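Local coordinates for protein indole-3-acetic acid-amido synthetase GH3.15 (Arabidopsis thaliana, PDB 6E1Q) that joins glutamine, and possibly cysteine, to the auxin precursor indole-3-butyric acid and glutamine to the herbicide 2,4-DB, using ATP to activate the acid, at residues A[93-98]-A[160-165]; A[143-148]-A[551-556]; A[166-171]-A[186-191]; A[217-222]-A[298-303]. One frame throughout, in Å; residues are numbered along the deposited sequence.

In the fold
Interactions 1, 3 and 4 lie within the GH3 N-terminal domain, while interaction 2 brings a C-terminal-domain loop onto it. Interactions 1 and 3 share helix 162-172; Thr164 OG1 of the first lies 3.1 Å from Ala187 O of the second, a probable hydrogen bond. Interaction 2 joins interaction 1 through Tyr145 OH and Thr161 OG1, 2.7 Å apart, and interaction 3 through Val147 N and His186 O, 2.9 Å apart. Interactions 2 and 4 line the same (2,4-dichlorophenoxy)acetic acid molecule, chain C, whereas Phe166 of interaction 3 touches a second one, chain D. Interactions 3 and 4 are the most separated, with centres about 20 Å apart. Ser97, Ser98 and Thr302 belong to the ATP site.

Interaction 1 (A[93-98]-A[160-165]); sequences VLLTSS and RTMVTS
Leu95 pushes its forked end against the first turn of helix 162-172: CD1 meets Met162 SD at 3.6 Å and CD2 lies 3.5 Å from Ser165 OG. Its CG stands anti to the carbonyl carbon (chi1 -65°), which carries both methyls off the strand and onto the helix. Beside it, Val93 CG1 touches Arg160 NH1 at 3.7 Å, the side chains crossing at about a right angle. Beneath these side chains the backbones pair as parallel strands, Leu95 opposite Arg160, within a four-stranded mixed sheet. Arg160 N donates to Leu94 O, and Arg160 O accepts Thr96 N at 2.8 Å, from above the carbonyl plane, and has a CA-H...O contact from Leu95 CA at 3.0 Å. Where the strands part, a water donates to Thr96 O (2.8 Å) and accepts from Met162 N. Thr161 caps the helix, its OG1 taking Thr164 N at 3.1 Å and also bonding to Tyr145. With an alanine in place of Leu95, Met162 SD would probably lose this apolar neighbour and a gap would open beside Ser165 OG. Backbone pairing, apolar packing and the water tie the helix start to the strand that carries Ser97, with Ser98 next, of the ATP site.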
loop_
_atom_site.group_PDB
_atom_site.type_symbol
_atom_site.label_atom_id
_atom_site.label_comp_id
_atom_site.label_asym_id
_atom_site.label_seq_id
_atom_site.Cartn_x
_atom_site.Cartn_y
_atom_site.Cartn_z
ATOM N N VAL A 93 10.156 -5.831 18.231
ATOM C CA VAL A 93 8.712 -5.888 17.998
ATOM C C VAL A 93 8.459 -6.929 16.927
ATOM O O VAL A 93 9.345 -7.255 16.138
ATOM C CB VAL A 93 8.082 -4.538 17.537
ATOM C CG1 VAL A 93 7.883 -3.597 18.694
ATOM C CG2 VAL A 93 8.907 -3.892 16.408
ATOM N N LEU A 94 7.234 -7.452 16.889
ATOM C CA LEU A 94 6.765 -8.122 15.687
ATOM C C LEU A 94 5.836 -7.208 14.910
ATOM O O LEU A 94 4.952 -6.575 15.484
ATOM C CB LEU A 94 6.056 -9.444 15.970
ATOM C CG LEU A 94 6.819 -10.465 16.798
ATOM C CD1 LEU A 94 5.938 -11.624 17.192
ATOM C CD2 LEU A 94 8.007 -10.927 15.962
ATOM N N LEU A 95 6.033 -7.169 13.606
ATOM C CA LEU A 95 5.248 -6.320 12.728
ATOM C C LEU A 95 4.099 -7.118 12.119
ATOM O O LEU A 95 4.318 -8.202 11.568
ATOM C CB LEU A 95 6.134 -5.747 11.626
ATOM C CG LEU A 95 7.255 -4.791 12.047
ATOM C CD1 LEU A 95 8.008 -4.288 10.817
ATOM C CD2 LEU A 95 6.762 -3.606 12.870
ATOM N N THR A 96 2.873 -6.609 12.258
ATOM C CA THR A 96 1.720 -7.215 11.610
ATOM C C THR A 96 1.615 -6.663 10.196
ATOM O O THR A 96 1.357 -5.471 10.013
ATOM C CB THR A 96 0.440 -6.935 12.382
ATOM O OG1 THR A 96 0.614 -7.372 13.725
ATOM C CG2 THR A 96 -0.681 -7.705 11.781
ATOM N N SER A 97 1.789 -7.528 9.218
ATOM C CA SER A 97 1.825 -7.121 7.826
ATOM C C SER A 97 0.448 -7.289 7.196
ATOM O O SER A 97 -0.386 -8.064 7.675
ATOM C CB SER A 97 2.876 -7.943 7.073
ATOM O OG SER A 97 2.594 -8.035 5.697
ATOM N N SER A 98 0.204 -6.506 6.149
ATOM C CA SER A 98 -0.753 -6.909 5.133
ATOM C C SER A 98 -0.135 -8.030 4.307
ATOM O O SER A 98 1.088 -8.156 4.202
ATOM C CB SER A 98 -1.123 -5.739 4.225
ATOM O OG SER A 98 -0.149 -5.586 3.205
ATOM N N ARG A 160 2.921 -4.732 16.312
ATOM C CA ARG A 160 2.512 -3.426 15.796
ATOM C C ARG A 160 2.685 -3.393 14.292
ATOM O O ARG A 160 3.339 -4.259 13.707
ATOM C CB ARG A 160 3.337 -2.277 16.391
ATOM C CG ARG A 160 3.138 -2.043 17.861
ATOM C CD ARG A 160 4.002 -0.894 18.319
ATOM N NE ARG A 160 3.705 -0.561 19.702
ATOM C CZ ARG A 160 4.602 -0.616 20.674
ATOM N NH1 ARG A 160 5.849 -0.979 20.398
ATOM N NH2 ARG A 160 4.254 -0.306 21.915
ATOM N N THR A 161 2.118 -2.352 13.671
ATOM C CA THR A 161 2.370 -2.102 12.256
ATOM C C THR A 161 3.715 -1.419 12.086
ATOM O O THR A 161 4.271 -0.835 13.026
ATOM C CB THR A 161 1.274 -1.239 11.625
ATOM O OG1 THR A 161 1.216 0.038 12.280
ATOM C CG2 THR A 161 -0.093 -1.932 11.762
ATOM N N MET A 162 4.249 -1.513 10.868
ATOM C CA MET A 162 5.509 -0.840 10.567
ATOM C C MET A 162 5.363 0.676 10.658
ATOM O O MET A 162 6.256 1.366 11.180
ATOM C CB MET A 162 6.001 -1.250 9.182
ATOM C CG MET A 162 7.144 -0.404 8.697
ATOM S SD MET A 162 8.651 -0.976 9.492
ATOM C CE MET A 162 9.256 0.528 10.243
ATOM N N VAL A 163 4.247 1.211 10.154
ATOM C CA VAL A 163 4.006 2.651 10.243
ATOM C C VAL A 163 4.012 3.103 11.698
ATOM O O VAL A 163 4.698 4.067 12.065
ATOM C CB VAL A 163 2.685 3.015 9.547
ATOM C CG1 VAL A 163 2.356 4.455 9.818
ATOM C CG2 VAL A 163 2.798 2.737 8.039
ATOM N N THR A 164 3.255 2.409 12.557
ATOM C CA THR A 164 3.235 2.801 13.965
ATOM C C THR A 164 4.634 2.740 14.563
ATOM O O THR A 164 5.053 3.655 15.278
ATOM C CB THR A 164 2.290 1.911 14.764
ATOM O OG1 THR A 164 0.949 2.085 14.298
ATOM C CG2 THR A 164 2.376 2.251 16.231
ATOM N N SER A 165 5.373 1.665 14.273
ATOM C CA SER A 165 6.727 1.540 14.801
ATOM C C SER A 165 7.613 2.668 14.293
ATOM O O SER A 165 8.426 3.224 15.047
ATOM C CB SER A 165 7.323 0.187 14.403
ATOM O OG SER A 165 6.595 -0.855 15.012
HETATM O O HOH W 1 3.176 -3.564 9.196
#

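Interaction 2 (A[143-148]-A[551-556]); sequences IFYFVT and SVSQYK. With CFA ((2,4-dichlorophenoxy)acetic acid), chain C.
The Tyr145 ring is approached obliquely from opposite sides of its plane, by Ser553 CB, 3.3 Å from CE1, and by chlorine CL4 of the chain C ligand, 3.5 Å from CD1. Its CG is anti to the backbone N (chi1 -175°), which places the ring between ligand and loop; the hydroxyl beyond bonds to Thr161. The Phe146 ring receives Val552 CG1 at CE1, obliquely, at 4.2 Å, and its neighbours include Ser197 and Gln201 of helix 194-207. Two residues on, Thr148 CG2 and Val552 CG2 meet at 3.7 Å, their side chains crossing at about a right angle. Segment 551-556 makes a type I beta turn, Val552 to Tyr555, in the C-terminal domain. Ser551 OG forms an ST motif by accepting Gln554 N at 3.1 Å, and it donates to Gln554 OE1 at 3.0 Å, in the carbonyl plane and on a lone pair; this bond and that of NE2 to Thr96 O hold the amide's rotation. This is an interdomain contact of an adenylating enzyme, whose C-terminal domain probably moves during catalysis, as in relatives of the ANL group. On the ligand side, Ile143 CG2 packs against ring carbon C5' at 3.5 Å.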
loop_
_atom_site.group_PDB
_atom_site.type_symbol
_atom_site.label_atom_id
_atom_site.label_comp_id
_atom_site.label_asym_id
_atom_site.label_seq_id
_atom_site.Cartn_x
_atom_site.Cartn_y
_atom_site.Cartn_z
ATOM N N ILE A 143 -0.663 13.273 7.875
ATOM C CA ILE A 143 -0.645 11.851 7.565
ATOM C C ILE A 143 -1.931 11.250 8.097
ATOM O O ILE A 143 -2.198 11.298 9.302
ATOM C CB ILE A 143 0.597 11.157 8.152
ATOM C CG1 ILE A 143 1.849 11.557 7.360
ATOM C CG2 ILE A 143 0.449 9.652 8.114
ATOM C CD1 ILE A 143 3.135 11.279 8.093
ATOM N N PHE A 144 -2.734 10.703 7.195
ATOM C CA PHE A 144 -3.996 10.083 7.558
ATOM C C PHE A 144 -3.704 8.626 7.869
ATOM O O PHE A 144 -3.511 7.807 6.975
ATOM C CB PHE A 144 -5.020 10.249 6.444
ATOM C CG PHE A 144 -5.355 11.686 6.161
ATOM C CD1 PHE A 144 -6.012 12.447 7.106
ATOM C CD2 PHE A 144 -4.991 12.274 4.968
ATOM C CE1 PHE A 144 -6.323 13.768 6.863
ATOM C CE2 PHE A 144 -5.296 13.596 4.715
ATOM C CZ PHE A 144 -5.972 14.343 5.673
ATOM N N TYR A 145 -3.675 8.308 9.149
ATOM C CA TYR A 145 -3.324 6.971 9.586
ATOM C C TYR A 145 -3.802 6.848 11.009
ATOM O O TYR A 145 -3.514 7.728 11.823
ATOM C CB TYR A 145 -1.809 6.731 9.542
ATOM C CG TYR A 145 -1.459 5.296 9.889
ATOM C CD1 TYR A 145 -1.513 4.309 8.919
ATOM C CD2 TYR A 145 -1.112 4.922 11.187
ATOM C CE1 TYR A 145 -1.209 3.003 9.211
ATOM C CE2 TYR A 145 -0.814 3.593 11.495
ATOM C CZ TYR A 145 -0.872 2.641 10.495
ATOM O OH TYR A 145 -0.585 1.314 10.733
ATOM N N PHE A 146 -4.504 5.768 11.322
ATOM C CA PHE A 146 -4.724 5.502 12.733
ATOM C C PHE A 146 -4.889 4.004 12.946
ATOM O O PHE A 146 -5.199 3.256 12.020
ATOM C CB PHE A 146 -5.905 6.309 13.297
ATOM C CG PHE A 146 -7.147 6.281 12.452
ATOM C CD1 PHE A 146 -7.992 5.180 12.468
ATOM C CD2 PHE A 146 -7.496 7.381 11.679
ATOM C CE1 PHE A 146 -9.155 5.166 11.711
ATOM C CE2 PHE A 146 -8.660 7.369 10.914
ATOM C CZ PHE A 146 -9.487 6.260 10.931
ATOM N N VAL A 147 -4.624 3.574 14.175
ATOM C CA VAL A 147 -4.651 2.167 14.550
ATOM C C VAL A 147 -5.763 1.943 15.567
ATOM O O VAL A 147 -5.964 2.764 16.471
ATOM C CB VAL A 147 -3.283 1.710 15.099
ATOM C CG1 VAL A 147 -2.796 2.659 16.168
ATOM C CG2 VAL A 147 -3.391 0.321 15.675
ATOM N N THR A 148 -6.487 0.834 15.414
ATOM C CA THR A 148 -7.663 0.548 16.226
ATOM C C THR A 148 -7.428 -0.523 17.281
ATOM O O THR A 148 -8.271 -0.676 18.174
ATOM C CB THR A 148 -8.838 0.121 15.335
ATOM O OG1 THR A 148 -8.557 -1.152 14.738
ATOM C CG2 THR A 148 -9.057 1.151 14.244
ATOM N N SER A 551 -7.673 -4.863 9.560
ATOM C CA SER A 551 -7.060 -3.598 9.942
ATOM C C SER A 551 -7.625 -2.468 9.073
ATOM O O SER A 551 -7.694 -2.586 7.845
ATOM C CB SER A 551 -5.536 -3.717 9.808
ATOM O OG SER A 551 -4.901 -2.480 9.550
ATOM N N VAL A 552 -8.065 -1.385 9.715
ATOM C CA VAL A 552 -8.634 -0.257 8.968
ATOM C C VAL A 552 -7.584 0.379 8.057
ATOM O O VAL A 552 -7.831 0.648 6.872
ATOM C CB VAL A 552 -9.212 0.784 9.939
ATOM C CG1 VAL A 552 -9.837 1.926 9.154
ATOM C CG2 VAL A 552 -10.208 0.133 10.898
ATOM N N SER A 553 -6.393 0.643 8.600
ATOM C CA SER A 553 -5.347 1.355 7.872
ATOM C C SER A 553 -4.680 0.488 6.821
ATOM O O SER A 553 -4.010 1.008 5.930
ATOM C CB SER A 553 -4.291 1.853 8.851
ATOM O OG SER A 553 -3.732 0.760 9.562
ATOM N N GLN A 554 -4.809 -0.825 6.930
ATOM C CA GLN A 554 -4.239 -1.711 5.937
ATOM C C GLN A 554 -5.295 -2.244 4.986
ATOM O O GLN A 554 -4.979 -3.067 4.127
ATOM C CB GLN A 554 -3.492 -2.856 6.628
ATOM C CG GLN A 554 -2.170 -2.421 7.280
ATOM C CD GLN A 554 -1.614 -3.440 8.288
ATOM O OE1 GLN A 554 -2.309 -3.871 9.209
ATOM N NE2 GLN A 554 -0.351 -3.811 8.115
ATOM N N TYR A 555 -6.541 -1.783 5.104
ATOM C CA TYR A 555 -7.598 -2.345 4.270
ATOM C C TYR A 555 -7.404 -1.957 2.808
ATOM O O TYR A 555 -7.158 -0.788 2.486
ATOM C CB TYR A 555 -8.981 -1.892 4.739
ATOM C CG TYR A 555 -10.075 -2.463 3.864
ATOM C CD1 TYR A 555 -10.638 -3.711 4.150
ATOM C CD2 TYR A 555 -10.524 -1.778 2.735
ATOM C CE1 TYR A 555 -11.638 -4.256 3.334
ATOM C CE2 TYR A 555 -11.516 -2.312 1.918
ATOM C CZ TYR A 555 -12.072 -3.554 2.225
ATOM O OH TYR A 555 -13.064 -4.098 1.418
ATOM N N LYS A 556 -7.526 -2.946 1.922
ATOM C CA LYS A 556 -7.623 -2.725 0.489
ATOM C C LYS A 556 -8.816 -3.505 -0.026
ATOM O O LYS A 556 -9.099 -4.606 0.450
ATOM C CB LYS A 556 -6.365 -3.190 -0.269
ATOM C CG LYS A 556 -5.053 -3.019 0.467
ATOM C CD LYS A 556 -3.913 -3.598 -0.365
ATOM C CE LYS A 556 -2.741 -4.011 0.495
ATOM N NZ LYS A 556 -1.476 -3.377 0.058
HETATM C C1 CFA C . 4.307 10.930 4.165
HETATM C C2 CFA C . 5.241 9.760 3.866
HETATM C "C1'" CFA C . 3.645 8.000 4.092
HETATM C "C2'" CFA C . 2.895 6.962 3.556
HETATM C "C3'" CFA C . 2.014 6.278 4.357
HETATM C "C4'" CFA C . 1.880 6.627 5.676
HETATM C "C5'" CFA C . 2.617 7.647 6.228
HETATM CL CL3 CFA C . 3.018 6.464 1.847
HETATM C "C6'" CFA C . 3.504 8.329 5.431
HETATM O O1 CFA C . 4.611 11.768 5.053
HETATM O O2 CFA C . 3.226 11.035 3.540
HETATM O "O1'" CFA C . 4.542 8.699 3.277
HETATM CL CL4 CFA C . 0.735 5.730 6.674
#

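Interaction 3 (A[166-171]-A[186-191]); sequences FLKSIK and HAITTC. With CFA ((2,4-dichlorophenoxy)acetic acid), chain D.
Helix 162-172 passes the 186-191 loop most closely at Lys168 and Ile188, whose CA atoms are 6.3 Å apart. The contact is helix-to-loop packing within the GH3 N-terminal domain, the loop linking strand 181-183 to helix 194-207. Ile188 has the largest share of it. With CG1 anti to the carbonyl carbon (chi1 -57°) and the chain extended beyond it, CD1 reaches the helix backbone, 3.6 Å from Lys168 CA, while CG2 meets Lys168 CG at 3.9 Å. One turn on, Lys171 CD closes over CD1 at 4.0 Å; both lysines thus offer their aliphatic stems to the isoleucine. On the buried side, Leu167 CD1 packs on Ala187 CB at 3.8 Å, and the same leucine also touches Leu181 and Val183 of strand 181-183. A serine in place of Ile188 would probably strip both lysine stems of their apolar cover and open a gap along the helix. Phe166, one residue before Leu167, turns one ring face to the chain D ligand, CD2 lying 3.6 Å from C3' and thus lining its pocket. Within the loop, His186 ND1 donates to Thr189 O, 3.2 Å away and in the imidazole plane, while Cys191 CB lies over one face of that ring.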
loop_
_atom_site.group_PDB
_atom_site.type_symbol
_atom_site.label_atom_id
_atom_site.label_comp_id
_atom_site.label_asym_id
_atom_site.label_seq_id
_atom_site.Cartn_x
_atom_site.Cartn_y
_atom_site.Cartn_z
ATOM N N PHE A 166 7.471 3.006 13.007
ATOM C CA PHE A 166 8.238 4.098 12.422
ATOM C C PHE A 166 7.915 5.422 13.112
ATOM O O PHE A 166 8.817 6.124 13.583
ATOM C CB PHE A 166 7.950 4.166 10.920
ATOM C CG PHE A 166 8.816 5.137 10.170
ATOM C CD1 PHE A 166 10.056 4.747 9.680
ATOM C CD2 PHE A 166 8.379 6.431 9.919
ATOM C CE1 PHE A 166 10.853 5.636 8.974
ATOM C CE2 PHE A 166 9.173 7.328 9.217
ATOM C CZ PHE A 166 10.410 6.928 8.747
ATOM N N LEU A 167 6.628 5.757 13.211
ATOM C CA LEU A 167 6.224 7.019 13.829
ATOM C C LEU A 167 6.594 7.062 15.304
ATOM O O LEU A 167 7.138 8.062 15.796
ATOM C CB LEU A 167 4.718 7.230 13.656
ATOM C CG LEU A 167 4.297 7.365 12.199
ATOM C CD1 LEU A 167 2.794 7.587 12.098
ATOM C CD2 LEU A 167 5.080 8.509 11.541
ATOM N N LYS A 168 6.297 5.989 16.034
ATOM C CA LYS A 168 6.627 5.960 17.456
ATOM C C LYS A 168 8.120 6.180 17.687
ATOM O O LYS A 168 8.520 6.836 18.655
ATOM C CB LYS A 168 6.166 4.634 18.062
ATOM C CG LYS A 168 6.262 4.548 19.568
ATOM C CD LYS A 168 5.932 3.142 20.059
ATOM C CE LYS A 168 6.512 2.887 21.446
ATOM N NZ LYS A 168 5.485 2.396 22.410
ATOM N N SER A 169 8.964 5.653 16.810
ATOM C CA SER A 169 10.389 5.793 17.078
ATOM C C SER A 169 10.878 7.213 16.817
ATOM O O SER A 169 11.624 7.773 17.634
ATOM C CB SER A 169 11.196 4.802 16.254
ATOM O OG SER A 169 12.564 4.999 16.554
ATOM N N ILE A 170 10.474 7.817 15.695
ATOM C CA ILE A 170 10.926 9.181 15.441
ATOM C C ILE A 170 10.304 10.133 16.449
ATOM O O ILE A 170 10.909 11.148 16.796
ATOM C CB ILE A 170 10.651 9.626 13.986
ATOM C CG1 ILE A 170 9.178 9.567 13.632
ATOM C CG2 ILE A 170 11.416 8.761 12.988
ATOM C CD1 ILE A 170 8.932 9.872 12.159
ATOM N N LYS A 171 9.113 9.811 16.966
ATOM C CA LYS A 171 8.535 10.616 18.041
ATOM C C LYS A 171 9.393 10.560 19.301
ATOM O O LYS A 171 9.614 11.585 19.958
ATOM C CB LYS A 171 7.112 10.150 18.357
ATOM C CG LYS A 171 6.688 10.466 19.796
ATOM C CD LYS A 171 5.210 10.795 19.922
ATOM C CE LYS A 171 4.763 10.641 21.365
ATOM N NZ LYS A 171 3.533 11.414 21.671
ATOM N N HIS A 186 -3.951 9.074 17.305
ATOM C CA HIS A 186 -4.203 7.645 17.251
ATOM C C HIS A 186 -3.378 6.929 16.189
ATOM O O HIS A 186 -3.716 5.803 15.813
ATOM C CB HIS A 186 -5.687 7.388 17.022
ATOM C CG HIS A 186 -6.561 7.982 18.074
ATOM N ND1 HIS A 186 -6.501 7.589 19.392
ATOM C CD2 HIS A 186 -7.502 8.952 18.011
ATOM C CE1 HIS A 186 -7.375 8.284 20.095
ATOM N NE2 HIS A 186 -7.998 9.118 19.281
ATOM N N ALA A 187 -2.303 7.550 15.703
ATOM C CA ALA A 187 -1.344 6.804 14.895
ATOM C C ALA A 187 -0.518 5.849 15.748
ATOM O O ALA A 187 -0.070 4.808 15.253
ATOM C CB ALA A 187 -0.425 7.757 14.144
ATOM N N ILE A 188 -0.305 6.181 17.019
ATOM C CA ILE A 188 0.427 5.332 17.951
ATOM C C ILE A 188 -0.494 4.769 19.035
ATOM O O ILE A 188 -0.536 3.556 19.255
ATOM C CB ILE A 188 1.623 6.093 18.571
ATOM C CG1 ILE A 188 2.557 6.611 17.469
ATOM C CG2 ILE A 188 2.390 5.195 19.550
ATOM C CD1 ILE A 188 3.499 7.724 17.924
ATOM N N THR A 189 -1.250 5.635 19.712
ATOM C CA THR A 189 -2.170 5.188 20.752
ATOM C C THR A 189 -3.463 4.682 20.124
ATOM O O THR A 189 -4.124 5.401 19.368
ATOM C CB THR A 189 -2.474 6.311 21.749
ATOM O OG1 THR A 189 -1.251 6.801 22.313
ATOM C CG2 THR A 189 -3.373 5.795 22.882
ATOM N N THR A 190 -3.820 3.449 20.457
ATOM C CA THR A 190 -4.989 2.786 19.899
ATOM C C THR A 190 -6.293 3.526 20.234
ATOM O O THR A 190 -6.426 4.166 21.283
ATOM C CB THR A 190 -5.002 1.337 20.409
ATOM O OG1 THR A 190 -4.027 0.566 19.686
ATOM C CG2 THR A 190 -6.369 0.685 20.325
ATOM N N CYS A 191 -7.244 3.466 19.295
ATOM C CA CYS A 191 -8.613 3.932 19.524
ATOM C C CYS A 191 -9.540 3.013 18.745
ATOM O O CYS A 191 -9.488 2.994 17.512
ATOM C CB CYS A 191 -8.805 5.386 19.087
ATOM S SG CYS A 191 -10.545 6.009 19.192
HETATM C C1 CFA D . 7.603 2.137 3.632
HETATM C C2 CFA D . 6.925 3.366 4.246
HETATM C "C1'" CFA D . 7.562 5.349 5.433
HETATM C "C2'" CFA D . 6.676 5.558 6.485
HETATM C "C3'" CFA D . 6.385 6.853 6.897
HETATM C "C4'" CFA D . 6.980 7.935 6.265
HETATM C "C5'" CFA D . 7.865 7.724 5.223
HETATM CL CL3 CFA D . 5.904 4.173 7.315
HETATM C "C6'" CFA D . 8.157 6.436 4.813
HETATM O O1 CFA D . 8.784 2.234 3.219
HETATM O O2 CFA D . 7.003 1.031 3.527
HETATM O "O1'" CFA D . 7.889 4.056 4.995
HETATM CL CL4 CFA D . 6.622 9.608 6.781
#

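Interaction 4 (A[217-222]-A[298-303]); sequences APFASS and ESIITG. With CFA ((2,4-dichlorophenoxy)acetic acid), chain C.
Ile300 CG1 and Phe219 CG both stand anti to their carbonyl carbons (chi1 -66° and -39°). The two side chains lie side by side, pointing the same way, and Ile300 CD1 meets the edge of the phenyl ring, 4.0 Å from Phe219 CD1. Pro218 CB sits over the centre of one face of that ring. Ser299 takes the other course: OG lies between its backbone N and carbonyl carbon (chi1 70°), near Ala220 N but at too poor an angle to bond, and its CB rests 3.3 Å from Ala217 O. The backbones pair in parallel at Phe219 and Ile300. Ala217 N donates to Glu298 O at 3.1 Å, Ile300 N to Pro218 O at 3.0 Å and Ala220 N to Ile300 O at 2.9 Å, which stitches the start of helix 220-243 to the chain leaving strand 297-298. Ser222 OG, in the first turn of that helix, reaches back to accept Phe219 N at 2.9 Å. On the ligand side, Pro218 CG touches chlorine CL4 at 3.3 Å, and Glu298 CG lies 3.3 Å from ether oxygen O1', while the Glu298 carboxylate is held by Thr322 and Ser324. Ends of neighbouring parallel strands thus shape the wall of the chain C ligand pocket, and segment 298-303 itself carries Thr302 of the ATP site of this adenylating enzyme.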
loop_
_atom_site.group_PDB
_atom_site.type_symbol
_atom_site.label_atom_id
_atom_site.label_comp_id
_atom_site.label_asym_id
_atom_site.label_seq_id
_atom_site.Cartn_x
_atom_site.Cartn_y
_atom_site.Cartn_z
ATOM N N ALA A 217 -0.877 9.194 3.186
ATOM C CA ALA A 217 -1.658 8.067 3.672
ATOM C C ALA A 217 -1.022 6.809 3.119
ATOM O O ALA A 217 -0.240 6.875 2.167
ATOM C CB ALA A 217 -3.130 8.176 3.242
ATOM N N PRO A 218 -1.338 5.645 3.681
ATOM C CA PRO A 218 -0.734 4.418 3.133
ATOM C C PRO A 218 -1.014 4.215 1.648
ATOM O O PRO A 218 -0.075 3.986 0.870
ATOM C CB PRO A 218 -1.349 3.308 4.000
ATOM C CG PRO A 218 -1.757 4.003 5.280
ATOM C CD PRO A 218 -2.189 5.380 4.864
ATOM N N PHE A 219 -2.271 4.307 1.222
ATOM C CA PHE A 219 -2.668 3.978 -0.145
ATOM C C PHE A 219 -3.459 5.111 -0.792
ATOM O O PHE A 219 -4.107 5.907 -0.109
ATOM C CB PHE A 219 -3.544 2.725 -0.184
ATOM C CG PHE A 219 -3.128 1.649 0.777
ATOM C CD1 PHE A 219 -1.846 1.129 0.749
ATOM C CD2 PHE A 219 -4.042 1.118 1.677
ATOM C CE1 PHE A 219 -1.468 0.115 1.619
ATOM C CE2 PHE A 219 -3.674 0.096 2.554
ATOM C CZ PHE A 219 -2.390 -0.402 2.525
ATOM N N ALA A 220 -3.450 5.130 -2.133
ATOM C CA ALA A 220 -4.350 6.016 -2.874
ATOM C C ALA A 220 -5.793 5.893 -2.379
ATOM O O ALA A 220 -6.473 6.900 -2.163
ATOM C CB ALA A 220 -4.279 5.709 -4.373
ATOM N N SER A 221 -6.277 4.666 -2.169
ATOM C CA SER A 221 -7.665 4.503 -1.760
ATOM C C SER A 221 -7.908 4.993 -0.340
ATOM O O SER A 221 -9.061 5.282 0.012
ATOM C CB SER A 221 -8.093 3.034 -1.910
ATOM O OG SER A 221 -7.219 2.150 -1.234
ATOM N N SER A 222 -6.849 5.112 0.472
ATOM C CA SER A 222 -7.009 5.610 1.837
ATOM C C SER A 222 -7.610 7.000 1.853
ATOM O O SER A 222 -8.370 7.336 2.767
ATOM C CB SER A 222 -5.664 5.627 2.582
ATOM O OG SER A 222 -4.943 4.422 2.381
ATOM N N GLU A 298 1.212 11.943 -1.059
ATOM C CA GLU A 298 2.117 10.805 -1.001
ATOM C C GLU A 298 1.335 9.576 -0.563
ATOM O O GLU A 298 0.718 9.582 0.510
ATOM C CB GLU A 298 3.272 11.093 -0.033
ATOM C CG GLU A 298 4.149 9.875 0.263
ATOM C CD GLU A 298 5.110 9.533 -0.881
ATOM O OE1 GLU A 298 5.629 10.461 -1.533
ATOM O OE2 GLU A 298 5.331 8.331 -1.142
ATOM N N SER A 299 1.350 8.530 -1.395
ATOM C CA SER A 299 0.733 7.247 -1.053
ATOM C C SER A 299 1.133 6.216 -2.095
ATOM O O SER A 299 1.659 6.550 -3.158
ATOM C CB SER A 299 -0.796 7.343 -1.002
ATOM O OG SER A 299 -1.315 7.515 -2.324
ATOM N N ILE A 300 0.833 4.957 -1.796
ATOM C CA ILE A 300 1.038 3.900 -2.780
ATOM C C ILE A 300 -0.002 4.052 -3.888
ATOM O O ILE A 300 -1.213 4.080 -3.628
ATOM C CB ILE A 300 0.978 2.521 -2.116
ATOM C CG1 ILE A 300 2.167 2.384 -1.158
ATOM C CG2 ILE A 300 0.993 1.412 -3.171
ATOM C CD1 ILE A 300 2.047 1.203 -0.221
ATOM N N ILE A 301 0.472 4.178 -5.131
ATOM C CA ILE A 301 -0.371 4.335 -6.307
ATOM C C ILE A 301 -0.066 3.291 -7.374
ATOM O O ILE A 301 -0.492 3.440 -8.515
ATOM C CB ILE A 301 -0.242 5.751 -6.906
ATOM C CG1 ILE A 301 1.222 6.027 -7.294
ATOM C CG2 ILE A 301 -0.822 6.793 -5.967
ATOM C CD1 ILE A 301 1.532 7.498 -7.616
ATOM N N THR A 302 0.690 2.257 -7.034
ATOM C CA THR A 302 1.057 1.207 -7.970
ATOM C C THR A 302 0.231 -0.053 -7.711
ATOM O O THR A 302 -0.410 -0.212 -6.669
ATOM C CB THR A 302 2.555 0.897 -7.844
ATOM O OG1 THR A 302 2.832 0.472 -6.498
ATOM C CG2 THR A 302 3.393 2.142 -8.170
ATOM N N GLY A 303 0.268 -0.967 -8.676
ATOM C CA GLY A 303 -0.421 -2.235 -8.505
ATOM C C GLY A 303 -1.923 -2.027 -8.451
ATOM O O GLY A 303 -2.493 -1.275 -9.244
HETATM C C1 CFA C . 4.307 10.930 4.165
HETATM C C2 CFA C . 5.241 9.760 3.866
HETATM C "C1'" CFA C . 3.645 8.000 4.092
HETATM C "C2'" CFA C . 2.895 6.962 3.556
HETATM C "C3'" CFA C . 2.014 6.278 4.357
HETATM C "C4'" CFA C . 1.880 6.627 5.676
HETATM C "C5'" CFA C . 2.617 7.647 6.228
HETATM CL CL3 CFA C . 3.018 6.464 1.847
HETATM C "C6'" CFA C . 3.504 8.329 5.431
HETATM O O1 CFA C . 4.611 11.768 5.053
HETATM O O2 CFA C . 3.226 11.035 3.540
HETATM O "O1'" CFA C . 4.542 8.699 3.277
HETATM CL CL4 CFA C . 0.735 5.730 6.674
#